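Local coordinates for protein pyocin S5 (Pseudomonas aeruginosa PAO1, PDB 6THK) that kills competing bacteria as an imported bacteriocin, probably by forming channels that depolarise their cytoplasmic membrane, at residues A[70-75]-A[178-183]; A[324-329]-A[404-409]; A[397-402]-A[462-467]. The protein carries 1 engineered substitution. One frame throughout, in Å; residues are numbered along the deposited sequence.

Contact 1 of 3, residues A[70-75]-A[178-183]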
loop_
_atom_site.group_PDB
_atom_site.type_symbol
_atom_site.label_atom_id
_atom_site.label_comp_id
_atom_site.label_asym_id
_atom_site.label_seq_id
_atom_site.Cartn_x
_atom_site.Cartn_y
_atom_site.Cartn_z
ATOM N N GLU A 70 -51.945 -29.672 -31.930
ATOM C CA GLU A 70 -50.716 -30.458 -31.708
ATOM C C GLU A 70 -49.355 -29.743 -31.918
ATOM O O GLU A 70 -48.311 -30.387 -31.706
ATOM C CB GLU A 70 -50.711 -31.704 -32.617
ATOM C CG GLU A 70 -51.978 -32.553 -32.619
ATOM C CD GLU A 70 -51.980 -33.709 -33.600
ATOM O OE1 GLU A 70 -51.208 -33.669 -34.584
ATOM O OE2 GLU A 70 -52.755 -34.667 -33.382
ATOM N N ILE A 71 -49.361 -28.472 -32.391
ATOM C CA ILE A 71 -48.130 -27.721 -32.706
ATOM C C ILE A 71 -47.212 -27.486 -31.495
ATOM O O ILE A 71 -46.032 -27.814 -31.604
ATOM C CB ILE A 71 -48.361 -26.387 -33.451
ATOM C CG1 ILE A 71 -49.548 -25.624 -32.846
ATOM C CG2 ILE A 71 -48.489 -26.627 -34.949
ATOM C CD1 ILE A 71 -49.494 -24.231 -32.910
ATOM N N ASN A 72 -47.739 -26.933 -30.368
ATOM C CA ASN A 72 -46.954 -26.634 -29.160
ATOM C C ASN A 72 -46.247 -27.881 -28.634
ATOM O O ASN A 72 -45.048 -27.818 -28.351
ATOM C CB ASN A 72 -47.815 -25.970 -28.095
ATOM C CG ASN A 72 -48.272 -24.578 -28.470
ATOM O OD1 ASN A 72 -47.635 -23.881 -29.261
ATOM N ND2 ASN A 72 -49.357 -24.127 -27.853
ATOM N N LYS A 73 -46.971 -29.028 -28.596
ATOM C CA LYS A 73 -46.463 -30.338 -28.192
ATOM C C LYS A 73 -45.340 -30.805 -29.126
ATOM O O LYS A 73 -44.308 -31.250 -28.630
ATOM C CB LYS A 73 -47.602 -31.370 -28.139
ATOM N N LYS A 74 -45.517 -30.666 -30.463
ATOM C CA LYS A 74 -44.511 -31.057 -31.459
ATOM C C LYS A 74 -43.262 -30.151 -31.424
ATOM O O LYS A 74 -42.140 -30.635 -31.635
ATOM C CB LYS A 74 -45.120 -31.104 -32.865
ATOM N N VAL A 75 -43.463 -28.841 -31.144
ATOM C CA VAL A 75 -42.391 -27.841 -31.040
ATOM C C VAL A 75 -41.542 -28.148 -29.789
ATOM O O VAL A 75 -40.316 -28.244 -29.886
ATOM C CB VAL A 75 -42.944 -26.383 -31.066
ATOM C CG1 VAL A 75 -41.892 -25.367 -30.626
ATOM C CG2 VAL A 75 -43.480 -26.021 -32.447
ATOM N N SER A 178 -48.269 -19.016 -36.097
ATOM C CA SER A 178 -48.259 -17.764 -35.335
ATOM C C SER A 178 -48.379 -18.032 -33.849
ATOM O O SER A 178 -47.680 -17.388 -33.070
ATOM C CB SER A 178 -49.362 -16.822 -35.790
ATOM O OG SER A 178 -48.921 -16.027 -36.875
ATOM N N GLU A 179 -49.228 -19.000 -33.462
ATOM C CA GLU A 179 -49.419 -19.389 -32.068
ATOM C C GLU A 179 -48.180 -20.131 -31.538
ATOM O O GLU A 179 -47.730 -19.853 -30.427
ATOM C CB GLU A 179 -50.679 -20.260 -31.922
ATOM C CG GLU A 179 -51.368 -20.128 -30.569
ATOM C CD GLU A 179 -52.059 -18.802 -30.288
ATOM O OE1 GLU A 179 -52.551 -18.159 -31.244
ATOM O OE2 GLU A 179 -52.114 -18.410 -29.098
ATOM N N ALA A 180 -47.615 -21.046 -32.352
ATOM C CA ALA A 180 -46.437 -21.836 -31.990
ATOM C C ALA A 180 -45.230 -20.943 -31.682
ATOM O O ALA A 180 -44.485 -21.234 -30.748
ATOM C CB ALA A 180 -46.105 -22.821 -33.100
ATOM N N VAL A 181 -45.059 -19.864 -32.472
ATOM C CA VAL A 181 -43.996 -18.855 -32.369
ATOM C C VAL A 181 -44.175 -18.029 -31.073
ATOM O O VAL A 181 -43.191 -17.826 -30.361
ATOM C CB VAL A 181 -43.929 -17.965 -33.656
ATOM C CG1 VAL A 181 -43.114 -16.695 -33.434
ATOM C CG2 VAL A 181 -43.384 -18.741 -34.853
ATOM N N LYS A 182 -45.421 -17.565 -30.772
ATOM C CA LYS A 182 -45.746 -16.775 -29.574
ATOM C C LYS A 182 -45.382 -17.537 -28.306
ATOM O O LYS A 182 -44.779 -16.960 -27.400
ATOM C CB LYS A 182 -47.234 -16.394 -29.546
ATOM C CG LYS A 182 -47.584 -15.214 -30.444
ATOM C CD LYS A 182 -49.093 -15.104 -30.690
ATOM C CE LYS A 182 -49.464 -13.848 -31.445
ATOM N NZ LYS A 182 -48.991 -13.879 -32.856
ATOM N N VAL A 183 -45.716 -18.839 -28.260
ATOM C CA VAL A 183 -45.416 -19.728 -27.142
ATOM C C VAL A 183 -43.900 -19.960 -27.021
ATOM O O VAL A 183 -43.376 -19.763 -25.929
ATOM C CB VAL A 183 -46.236 -21.045 -27.196
ATOM C CG1 VAL A 183 -45.804 -22.025 -26.105
ATOM C CG2 VAL A 183 -47.733 -20.756 -27.090
HETATM O O HOH W 1 -44.698 -23.833 -29.326
#

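Contact 2 of 3, residues A[324-329]-A[404-409]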
loop_
_atom_site.group_PDB
_atom_site.type_symbol
_atom_site.label_atom_id
_atom_site.label_comp_id
_atom_site.label_asym_id
_atom_site.label_seq_id
_atom_site.Cartn_x
_atom_site.Cartn_y
_atom_site.Cartn_z
ATOM N N ILE A 324 35.169 18.992 20.432
ATOM C CA ILE A 324 36.529 19.001 19.886
ATOM C C ILE A 324 37.025 20.461 19.804
ATOM O O ILE A 324 38.155 20.754 20.193
ATOM C CB ILE A 324 36.586 18.223 18.543
ATOM C CG1 ILE A 324 36.302 16.717 18.787
ATOM C CG2 ILE A 324 37.933 18.417 17.822
ATOM C CD1 ILE A 324 36.045 15.866 17.541
ATOM N N LYS A 325 36.155 21.370 19.353
ATOM C CA LYS A 325 36.415 22.812 19.259
ATOM C C LYS A 325 36.712 23.385 20.664
ATOM O O LYS A 325 37.667 24.144 20.823
ATOM C CB LYS A 325 35.170 23.482 18.672
ATOM C CG LYS A 325 35.313 24.915 18.189
ATOM C CD LYS A 325 33.920 25.516 17.863
ATOM C CE LYS A 325 33.129 24.783 16.781
ATOM N NZ LYS A 325 31.699 25.193 16.752
ATOM N N PHE A 326 35.904 22.995 21.672
ATOM C CA PHE A 326 36.010 23.401 23.076
ATOM C C PHE A 326 37.342 22.958 23.681
ATOM O O PHE A 326 37.950 23.730 24.413
ATOM C CB PHE A 326 34.837 22.804 23.870
ATOM C CG PHE A 326 34.806 23.134 25.338
ATOM C CD1 PHE A 326 34.241 24.324 25.789
ATOM C CD2 PHE A 326 35.290 22.235 26.281
ATOM C CE1 PHE A 326 34.180 24.613 27.153
ATOM C CE2 PHE A 326 35.232 22.530 27.642
ATOM C CZ PHE A 326 34.679 23.719 28.066
ATOM N N THR A 327 37.777 21.710 23.395
ATOM C CA THR A 327 39.057 21.183 23.861
ATOM C C THR A 327 40.192 22.012 23.222
ATOM O O THR A 327 41.063 22.465 23.951
ATOM C CB THR A 327 39.168 19.679 23.621
ATOM O OG1 THR A 327 38.026 19.036 24.182
ATOM C CG2 THR A 327 40.422 19.089 24.251
ATOM N N ALA A 328 40.142 22.259 21.883
ATOM C CA ALA A 328 41.136 23.097 21.186
ATOM C C ALA A 328 41.159 24.534 21.741
ATOM O O ALA A 328 42.235 25.108 21.895
ATOM C CB ALA A 328 40.856 23.128 19.692
ATOM N N ASP A 329 39.992 25.082 22.046
ATOM C CA ASP A 329 39.891 26.427 22.587
ATOM C C ASP A 329 40.444 26.512 24.004
ATOM O O ASP A 329 41.006 27.522 24.401
ATOM C CB ASP A 329 38.438 26.887 22.588
ATOM C CG ASP A 329 37.969 27.321 21.231
ATOM O OD1 ASP A 329 38.631 26.968 20.242
ATOM O OD2 ASP A 329 36.938 28.011 21.148
ATOM N N GLU A 404 31.866 16.840 30.560
ATOM C CA GLU A 404 31.186 16.081 29.509
ATOM C C GLU A 404 31.754 16.453 28.130
ATOM O O GLU A 404 32.063 15.555 27.347
ATOM C CB GLU A 404 29.643 16.134 29.598
ATOM C CG GLU A 404 28.965 17.477 29.367
ATOM C CD GLU A 404 27.457 17.388 29.213
ATOM O OE1 GLU A 404 26.996 16.826 28.192
ATOM O OE2 GLU A 404 26.734 17.874 30.116
ATOM N N LYS A 405 32.040 17.753 27.910
ATOM C CA LYS A 405 32.657 18.248 26.678
ATOM C C LYS A 405 34.079 17.682 26.497
ATOM O O LYS A 405 34.390 17.174 25.419
ATOM C CB LYS A 405 32.668 19.784 26.661
ATOM C CG LYS A 405 31.419 20.393 26.023
ATOM C CD LYS A 405 31.393 21.914 26.113
ATOM C CE LYS A 405 30.886 22.405 27.453
ATOM N NZ LYS A 405 30.983 23.881 27.605
ATOM N N PHE A 406 34.930 17.739 27.542
ATOM C CA PHE A 406 36.300 17.196 27.450
ATOM C C PHE A 406 36.270 15.692 27.202
ATOM O O PHE A 406 37.019 15.210 26.348
ATOM C CB PHE A 406 37.160 17.542 28.685
ATOM C CG PHE A 406 37.571 18.997 28.801
ATOM C CD1 PHE A 406 38.277 19.625 27.775
ATOM C CD2 PHE A 406 37.298 19.725 29.956
ATOM C CE1 PHE A 406 38.636 20.973 27.877
ATOM C CE2 PHE A 406 37.666 21.073 30.059
ATOM C CZ PHE A 406 38.345 21.681 29.028
ATOM N N SER A 407 35.362 14.969 27.899
ATOM C CA SER A 407 35.186 13.522 27.743
ATOM C C SER A 407 34.775 13.150 26.314
ATOM O O SER A 407 35.292 12.175 25.760
ATOM C CB SER A 407 34.182 12.972 28.750
ATOM O OG SER A 407 34.682 13.086 30.074
ATOM N N LYS A 408 33.862 13.936 25.718
ATOM C CA LYS A 408 33.423 13.740 24.341
ATOM C C LYS A 408 34.625 13.953 23.391
ATOM O O LYS A 408 34.942 13.056 22.623
ATOM C CB LYS A 408 32.281 14.699 24.013
ATOM C CG LYS A 408 30.897 14.096 24.230
ATOM C CD LYS A 408 29.780 15.009 23.723
ATOM C CE LYS A 408 28.413 14.469 24.062
ATOM N NZ LYS A 408 27.332 15.406 23.659
ATOM N N GLY A 409 35.331 15.081 23.542
ATOM C CA GLY A 409 36.517 15.430 22.765
ATOM C C GLY A 409 37.577 14.341 22.736
ATOM O O GLY A 409 38.140 14.056 21.671
#

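Contact 3 of 3, residues A[397-402]-A[462-467]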
loop_
_atom_site.group_PDB
_atom_site.type_symbol
_atom_site.label_atom_id
_atom_site.label_comp_id
_atom_site.label_asym_id
_atom_site.label_seq_id
_atom_site.Cartn_x
_atom_site.Cartn_y
_atom_site.Cartn_z
ATOM N N GLN A 397 28.203 22.853 38.652
ATOM C CA GLN A 397 27.432 22.881 37.403
ATOM C C GLN A 397 28.317 23.060 36.147
ATOM O O GLN A 397 28.217 22.223 35.243
ATOM C CB GLN A 397 26.388 23.999 37.459
ATOM N N MET A 398 29.214 24.097 36.127
ATOM C CA MET A 398 30.175 24.395 35.032
ATOM C C MET A 398 31.228 23.301 34.898
ATOM O O MET A 398 31.652 23.003 33.780
ATOM C CB MET A 398 30.856 25.770 35.180
ATOM C CG MET A 398 29.867 26.892 35.349
ATOM S SD MET A 398 30.399 28.551 34.898
ATOM C CE MET A 398 28.983 29.474 35.507
ATOM N N MET A 399 31.640 22.705 36.041
ATOM C CA MET A 399 32.596 21.595 36.130
ATOM C C MET A 399 32.013 20.377 35.399
ATOM O O MET A 399 32.700 19.782 34.579
ATOM C CB MET A 399 32.874 21.270 37.612
ATOM C CG MET A 399 34.114 20.432 37.869
ATOM S SD MET A 399 34.004 18.639 37.551
ATOM C CE MET A 399 32.351 18.253 38.134
ATOM N N ALA A 400 30.740 20.013 35.711
ATOM C CA ALA A 400 30.013 18.865 35.135
ATOM C C ALA A 400 29.869 18.991 33.625
ATOM O O ALA A 400 30.062 18.010 32.906
ATOM C CB ALA A 400 28.643 18.744 35.773
ATOM N N LYS A 401 29.570 20.215 33.155
ATOM C CA LYS A 401 29.384 20.558 31.755
ATOM C C LYS A 401 30.701 20.533 30.974
ATOM O O LYS A 401 30.713 20.143 29.805
ATOM C CB LYS A 401 28.692 21.925 31.660
ATOM C CG LYS A 401 28.380 22.388 30.246
ATOM C CD LYS A 401 27.421 21.454 29.494
ATOM C CE LYS A 401 27.097 22.008 28.139
ATOM N NZ LYS A 401 26.529 23.373 28.254
ATOM N N SER A 402 31.800 20.955 31.614
ATOM C CA SER A 402 33.129 20.966 31.009
ATOM C C SER A 402 33.654 19.546 30.895
ATOM O O SER A 402 34.153 19.169 29.835
ATOM C CB SER A 402 34.079 21.832 31.824
ATOM O OG SER A 402 33.644 23.179 31.753
ATOM N N ALA A 462 39.998 23.603 35.991
ATOM C CA ALA A 462 40.546 24.901 35.573
ATOM C C ALA A 462 39.482 25.853 35.038
ATOM O O ALA A 462 39.682 27.057 35.094
ATOM C CB ALA A 462 41.608 24.692 34.509
ATOM N N THR A 463 38.357 25.316 34.506
ATOM C CA THR A 463 37.266 26.107 33.909
ATOM C C THR A 463 36.161 26.544 34.897
ATOM O O THR A 463 35.372 27.440 34.581
ATOM C CB THR A 463 36.614 25.346 32.729
ATOM O OG1 THR A 463 35.834 24.279 33.268
ATOM C CG2 THR A 463 37.620 24.845 31.685
ATOM N N ALA A 464 36.067 25.880 36.054
ATOM C CA ALA A 464 35.015 26.148 37.037
ATOM C C ALA A 464 35.522 26.711 38.366
ATOM O O ALA A 464 34.710 27.021 39.240
ATOM C CB ALA A 464 34.243 24.862 37.289
ATOM N N THR A 465 36.844 26.853 38.514
ATOM C CA THR A 465 37.489 27.257 39.767
ATOM C C THR A 465 38.523 28.395 39.570
ATOM O O THR A 465 39.272 28.327 38.588
ATOM C CB THR A 465 38.280 26.009 40.278
ATOM O OG1 THR A 465 37.562 24.824 39.991
ATOM C CG2 THR A 465 38.599 26.034 41.730
ATOM N N PRO A 466 38.686 29.350 40.537
ATOM C CA PRO A 466 39.782 30.341 40.442
ATOM C C PRO A 466 41.087 29.718 40.984
ATOM O O PRO A 466 41.774 30.270 41.873
ATOM C CB PRO A 466 39.295 31.511 41.331
ATOM C CG PRO A 466 38.046 31.003 42.041
ATOM C CD PRO A 466 37.911 29.539 41.776
ATOM N N ILE A 467 41.438 28.543 40.419
ATOM C CA ILE A 467 42.545 27.680 40.829
ATOM C C ILE A 467 43.961 28.365 40.719
ATOM O O ILE A 467 44.812 28.147 41.612
ATOM C CB ILE A 467 42.486 26.282 40.127
ATOM C CG1 ILE A 467 43.443 25.309 40.799
ATOM C CG2 ILE A 467 42.669 26.315 38.594
ATOM C CD1 ILE A 467 42.950 24.097 41.001
#

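Contact 1 of 3, residues A[70-75]-A[178-183]
I71 and A180 meet where helix 42-87 leans across helix 157-212, two members of a three-helix bundle completed by helix 95-121. The short segments run in roughly the same sense, with axes 9.2 Å apart at an angle of 47°. I71 carries its CG1 between the backbone N and the carbonyl carbon (chi1 43°), which turns the chain across the gap and sets CD1 3.7 Å from A180 CB. At N72 the helix is kinked: the backbone N atoms of N72 and K73 have no bond to the preceding turn. The N72 amide lies across V183 at about a right angle, with ND2 3.8 Å from V183 CG2, while OD1 comes within 3.6 Å of A180 CA. No direct hydrogen bond joins the two segments. Instead one water gives a hydrogen bond to N72 OD1 at 2.9 Å and another to A180 O, so a side-chain amide and a main-chain carbonyl are tied together across this surface contact. One turn on from I71, V75 packs against the A180 methyl that I71 touches. Both V75 and A180 also touch M109 of helix 95-121, and V75 CG2 stands 4.2 Å from A180 CB.

Contact 2 of 3, residues A[324-329]-A[404-409]
In the colicin pore-forming domain, the end of the very long helix 272-338 crosses helix 396-409, and F326 meets both K405 and F406 there. The short segments cross steeply, at 104°, with axes 8.4 Å apart. K405 covers one face of the F326 ring: its CD sits over the middle, 3.7 Å from the ring centroid, in a CH-pi contact. The lysine chain then turns about its CG-CD bond (chi3 -82°) and carries the ammonium group toward the rim of the same ring. K405 NZ ends 3.3 Å from F326 CE1, an off-centre cation-pi contact.

F406 approaches F326 differently. The two rings make an oblique pairing with their planes inclined at 50°, and F326 CE2 lies over a face of the F406 ring, offset toward its rim, 3.5 Å from F406 CZ. F406 belongs to an aromatic cluster between the long helix and the helical bundle: it also pairs edge-to-face with F330 and touches T463 of helix 451-464. T327 OG1, hydrogen-bonded to A323 O in its own helix, rests 3.6 Å from F406 CD1. Where the helices draw nearest, G409 presents only backbone, leaving I324 CA and G409 CA 4.6 Å apart, with I324 CG1 4.2 Å from G409 CA.

Contact 3 of 3, residues A[397-402]-A[462-467]
The last turn of helix 451-464, only weakly bonded, comes up against the side of helix 396-409 with M399 CA and A464 CA 5.2 Å apart. A464 turns its methyl toward the helix, where it meets main chain as much as side chain: A464 CB is 3.6 Å from M399 N and 3.9 Å from M399 CB. The flanking M398 adds its own CB, 4.1 Å from A464 CB, but the rest of that extended thioether chain runs away from the contact. Beyond CB, M399 departs too, its CG anti to the backbone N (chi1 -163°) and its chain bent twice beyond that; it packs on L394 and A460 instead.

T463 and S402 form the polar half. T463 OG1 lies between its backbone N and carbonyl carbon (chi1 73°), facing S402, with 2.9 Å between T463 OG1 and S402 OG. Within its own helix each hydroxyl has a bond: T463 OG1 with A460 O, and S402 OG as donor to M398 O at 2.8 Å. That carbonyl is doubly held, since S402 N also bonds to M398 O at 3.0 Å; hydroxyl and amide reach it from opposite faces of its plane, the hydroxyl tilted 29° out.

Helices 451-464 and 468-481 make a hairpin that largely coincides with a predicted transmembrane span, consistent with the hydrophobic helical hairpin of channel-forming colicins. A464 lies near the close of the first arm. Beyond it the chain leaves helix 396-409 through an inverse gamma turn centred on P466, and I467 packs on F472 and V475 of the second arm. Toward the long helix 272-338, S402 touches F326 and T463 touches F330.

Contacts 2 and 3 are neighbours in the pore-forming region, their centres about 13 Å apart, and both use helix 396-409. Its earlier turns face the end of helix 451-464, its later turns the long helix 272-338. The two contacts touch directly: F326 CZ packs 3.9 Å from S402 OG, and F406 CE2 lies 4.1 Å from T463 CG2. The side chain of zinc ligand E333 is about 9 Å from that of F326 and about 7 Å from that of T463; neither contact includes a zinc ligand. Contact 1 lies on the other side of the centre of this elongated molecule, its centre about 108 Å from that of contact 2 and about 116 Å from that of contact 3.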